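Local coordinates for extracellular solute-binding protein, family 1 (Bifidobacterium longum subsp. infantis ATCC 15697, PDB 3OMB) that probably captures an extracellular solute for uptake by a membrane transporter, and carries a bound magnesium ion, at residues 101-104 against 105-109; 403-406 against 407-411. One frame throughout, in Å; residues are numbered along the deposited sequence.

In the fold
Two short local contacts illustrate how neighbouring residues fix the beginning and the body of a helix. From the N terminus, the chain runs through strand 98-100, which lies between strands 41-48 and 352-356 in a mixed four-stranded sheet. Contact 1 follows at once, closing the turn by which the loop after this strand enters helix 106-110. Some 300 residues later, beyond strand 398-401, contact 2 binds successive turns of helix 403-411, ahead of strand 431-433. The contacts are in series, neither nested nor crossing, and do not touch: their centres are 34 Å apart and their nearest atoms about 17 Å. Both lie away from the magnesium site.

Contact 1 of 2, residues 101-104 against 105-109; sequences NGYG and AVEAY
The backbone N of Gly104 gives its hydrogen to OE1 of Glu107 over 2.9 Å, with an N-H...O angle of 157°, and meets that oxygen nearly along its C-O axis. A second bond returns through the backbone: Glu107 N donates to Gly104 O at 3.2 Å, from above the carbonyl plane. Gly104 thus holds the same glutamate by both its amide and its carbonyl. CB of Glu107 points toward the loop and lies 3.4 Å from Gly104 O, and the bend at chi2 (128°) brings OE1 round to Gly104 N. OE1 also comes within 3.2 Å of Gly104 O; both are acceptors, so no bond joins them and the approach is likely to be mildly unfavourable. The principle at work is that of helix beginnings, where a side chain one turn into the helix can take up an amide that precedes it. Here the bond from Glu107 resembles the glutamate half of a capping box, while Gly104 has no side chain to supply the reciprocal half. Asp469, from elsewhere in the chain, accepts weak hydrogen bonds from the amides of Ala105 and Val106. OE1 also lies against Tyr103, 3.7 Å from its CB and at the edge of the ring, near the ring plane. The two side chains cross at about a right angle, and the ring and carboxylate planes are 82° apart. The tyrosine ring also meets the rings of Trp82 and Phe115. The other carboxylate oxygen, OE2, forms a long, weak ion pair with Lys86 of helix 79-92. An alanine here in place of Glu107 would remove the carboxylate, and Gly104 N would probably be left without its acceptor from this turn, with the weak pairing to Lys86 lost as well.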
loop_
_atom_site.group_PDB
_atom_site.type_symbol
_atom_site.label_atom_id
_atom_site.label_comp_id
_atom_site.label_asym_id
_atom_site.label_seq_id
_atom_site.Cartn_x
_atom_site.Cartn_y
_atom_site.Cartn_z
ATOM N N ASN A 101 14.807 4.052 -2.394
ATOM C CA ASN A 101 13.577 4.655 -1.906
ATOM C C ASN A 101 13.806 6.082 -1.437
ATOM O O ASN A 101 13.257 6.501 -0.426
ATOM C CB ASN A 101 12.931 3.822 -0.792
ATOM C CG ASN A 101 12.241 2.579 -1.317
ATOM O OD1 ASN A 101 11.307 2.663 -2.104
ATOM N ND2 ASN A 101 12.685 1.421 -0.861
ATOM N N GLY A 102 14.646 6.807 -2.165
ATOM C CA GLY A 102 14.920 8.207 -1.845
ATOM C C GLY A 102 14.033 9.158 -2.616
ATOM O O GLY A 102 13.445 10.057 -2.033
ATOM N N TYR A 103 13.913 8.924 -3.918
ATOM C CA TYR A 103 13.320 9.879 -4.849
ATOM C C TYR A 103 12.366 9.222 -5.808
ATOM O O TYR A 103 12.456 8.035 -6.066
ATOM C CB TYR A 103 14.433 10.524 -5.670
ATOM C CG TYR A 103 15.491 11.141 -4.806
ATOM C CD1 TYR A 103 15.254 12.340 -4.148
ATOM C CD2 TYR A 103 16.712 10.502 -4.611
ATOM C CE1 TYR A 103 16.213 12.894 -3.316
ATOM C CE2 TYR A 103 17.689 11.059 -3.792
ATOM C CZ TYR A 103 17.435 12.255 -3.155
ATOM O OH TYR A 103 18.387 12.814 -2.345
ATOM N N GLY A 104 11.450 10.004 -6.352
ATOM C CA GLY A 104 10.622 9.530 -7.452
ATOM C C GLY A 104 11.082 10.204 -8.725
ATOM O O GLY A 104 11.814 11.192 -8.675
ATOM N N ALA A 105 10.622 9.690 -9.859
ATOM C CA ALA A 105 11.040 10.163 -11.183
ATOM C C ALA A 105 10.713 11.621 -11.504
ATOM O O ALA A 105 11.459 12.259 -12.249
ATOM C CB ALA A 105 10.465 9.258 -12.261
ATOM N N VAL A 106 9.608 12.145 -10.976
ATOM C CA VAL A 106 9.228 13.529 -11.235
ATOM C C VAL A 106 10.322 14.498 -10.766
ATOM O O VAL A 106 10.462 15.597 -11.310
ATOM C CB VAL A 106 7.875 13.892 -10.564
ATOM C CG1 VAL A 106 8.039 14.018 -9.038
ATOM C CG2 VAL A 106 7.282 15.174 -11.179
ATOM N N GLU A 107 11.097 14.081 -9.770
ATOM C CA GLU A 107 12.194 14.897 -9.258
ATOM C C GLU A 107 13.355 15.071 -10.227
ATOM O O GLU A 107 14.032 16.095 -10.217
ATOM C CB GLU A 107 12.668 14.366 -7.920
ATOM C CG GLU A 107 11.886 15.027 -6.803
ATOM C CD GLU A 107 11.267 14.052 -5.845
ATOM O OE1 GLU A 107 11.580 12.836 -5.911
ATOM O OE2 GLU A 107 10.448 14.513 -5.019
ATOM N N ALA A 108 13.548 14.076 -11.083
ATOM C CA ALA A 108 14.486 14.195 -12.183
ATOM C C ALA A 108 14.088 15.296 -13.169
ATOM O O ALA A 108 14.962 15.869 -13.846
ATOM C CB ALA A 108 14.635 12.886 -12.889
ATOM N N TYR A 109 12.787 15.587 -13.240
ATOM C CA TYR A 109 12.267 16.682 -14.063
ATOM C C TYR A 109 12.245 18.015 -13.319
ATOM O O TYR A 109 12.435 19.073 -13.924
ATOM C CB TYR A 109 10.886 16.333 -14.630
ATOM C CG TYR A 109 10.951 15.264 -15.707
ATOM C CD1 TYR A 109 11.350 15.588 -17.014
ATOM C CD2 TYR A 109 10.637 13.930 -15.424
ATOM C CE1 TYR A 109 11.418 14.614 -18.005
ATOM C CE2 TYR A 109 10.704 12.954 -16.401
ATOM C CZ TYR A 109 11.095 13.299 -17.694
ATOM O OH TYR A 109 11.175 12.339 -18.680
#

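Contact 2 of 2, residues 403-406 against 407-411; sequences NDKL and SQLTG
Helix 403-411, the helical limb of a beta-alpha-beta unit with strands 398-401 and 431-433, is held here by bonds between residues four apart. Ser407 N donates to Asn403 O, Gln408 N to Asp404 O and Leu409 N to Lys405 O, the last at 2.9 Å and nearly straight at 169°. Leu406 O is gripped twice: Thr410 N reaches it at 3.0 Å and Thr410 OG1 at 2.7 Å, from opposite faces of the carbonyl plane. The hydroxyl can reach back because OG1 stands anti to its own carbonyl carbon (chi1 -58°). Ser407 OG repeats the scheme only weakly, 3.3 Å from Asn403 O. On another side of the helix Lys405, bent at chi2, lies obliquely across Leu409, its CD 3.8 Å from Leu409 CD1, a contact between aliphatic groups. At the start of the helix OD2 of Asp402 accepts a hydrogen bond from Lys405 N, while Asn403 ND2 bonds to Gly434 O, just past strand 431-433. Carbonyls shared between the regular amide and a serine or threonine hydroxyl four residues on are a familiar variation of the alpha-helix.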
loop_
_atom_site.group_PDB
_atom_site.type_symbol
_atom_site.label_atom_id
_atom_site.label_comp_id
_atom_site.label_asym_id
_atom_site.label_seq_id
_atom_site.Cartn_x
_atom_site.Cartn_y
_atom_site.Cartn_z
ATOM N N ASN A 403 10.702 -18.425 11.691
ATOM C CA ASN A 403 9.801 -17.399 12.190
ATOM C C ASN A 403 9.994 -16.893 13.596
ATOM O O ASN A 403 9.811 -15.692 13.851
ATOM C CB ASN A 403 8.382 -17.876 12.033
ATOM C CG ASN A 403 7.822 -17.434 10.760
ATOM O OD1 ASN A 403 7.649 -16.231 10.555
ATOM N ND2 ASN A 403 7.577 -18.380 9.847
ATOM N N ASP A 404 10.329 -17.821 14.494
ATOM C CA ASP A 404 10.716 -17.507 15.857
ATOM C C ASP A 404 11.800 -16.452 15.797
ATOM O O ASP A 404 11.720 -15.420 16.469
ATOM C CB ASP A 404 11.308 -18.745 16.536
ATOM C CG ASP A 404 10.295 -19.856 16.757
ATOM O OD1 ASP A 404 9.106 -19.721 16.352
ATOM O OD2 ASP A 404 10.717 -20.881 17.340
ATOM N N LYS A 405 12.795 -16.728 14.956
ATOM C CA LYS A 405 13.979 -15.914 14.850
ATOM C C LYS A 405 13.656 -14.546 14.281
ATOM O O LYS A 405 14.109 -13.525 14.794
ATOM C CB LYS A 405 15.020 -16.622 13.989
ATOM C CG LYS A 405 16.374 -16.763 14.654
ATOM C CD LYS A 405 17.170 -15.467 14.656
ATOM C CE LYS A 405 18.481 -15.643 15.389
ATOM N NZ LYS A 405 19.473 -14.640 14.943
ATOM N N LEU A 406 12.865 -14.519 13.218
ATOM C CA LEU A 406 12.496 -13.250 12.604
ATOM C C LEU A 406 11.685 -12.353 13.557
ATOM O O LEU A 406 11.889 -11.132 13.596
ATOM C CB LEU A 406 11.761 -13.492 11.283
ATOM C CG LEU A 406 11.887 -12.412 10.215
ATOM C CD1 LEU A 406 13.333 -12.184 9.794
ATOM C CD2 LEU A 406 11.027 -12.731 8.998
ATOM N N SER A 407 10.781 -12.957 14.327
ATOM C CA SER A 407 9.984 -12.222 15.323
ATOM C C SER A 407 10.861 -11.685 16.462
ATOM O O SER A 407 10.685 -10.554 16.916
ATOM C CB SER A 407 8.887 -13.111 15.910
ATOM O OG SER A 407 7.799 -13.287 15.021
ATOM N N GLN A 408 11.806 -12.504 16.913
ATOM C CA GLN A 408 12.727 -12.096 17.951
ATOM C C GLN A 408 13.565 -10.902 17.483
ATOM O O GLN A 408 13.690 -9.903 18.201
ATOM C CB GLN A 408 13.652 -13.240 18.337
ATOM C CG GLN A 408 14.316 -12.988 19.694
ATOM C CD GLN A 408 15.826 -13.166 19.675
ATOM O OE1 GLN A 408 16.528 -12.627 18.802
ATOM N NE2 GLN A 408 16.340 -13.907 20.659
ATOM N N LEU A 409 14.137 -11.015 16.281
ATOM C CA LEU A 409 14.945 -9.938 15.711
ATOM C C LEU A 409 14.154 -8.637 15.578
ATOM O O LEU A 409 14.642 -7.590 15.981
ATOM C CB LEU A 409 15.557 -10.364 14.368
ATOM C CG LEU A 409 16.684 -11.406 14.467
ATOM C CD1 LEU A 409 17.048 -11.975 13.084
ATOM C CD2 LEU A 409 17.942 -10.875 15.187
ATOM N N THR A 410 12.940 -8.729 15.025
ATOM C CA THR A 410 11.978 -7.616 14.902
ATOM C C THR A 410 11.638 -6.967 16.228
ATOM O O THR A 410 11.661 -5.745 16.339
ATOM C CB THR A 410 10.642 -8.085 14.285
ATOM O OG1 THR A 410 10.884 -8.665 13.001
ATOM C CG2 THR A 410 9.658 -6.922 14.140
ATOM N N GLY A 411 11.309 -7.782 17.228
ATOM C CA GLY A 411 11.071 -7.285 18.575
ATOM C C GLY A 411 12.249 -6.498 19.136
ATOM O O GLY A 411 12.056 -5.483 19.812
#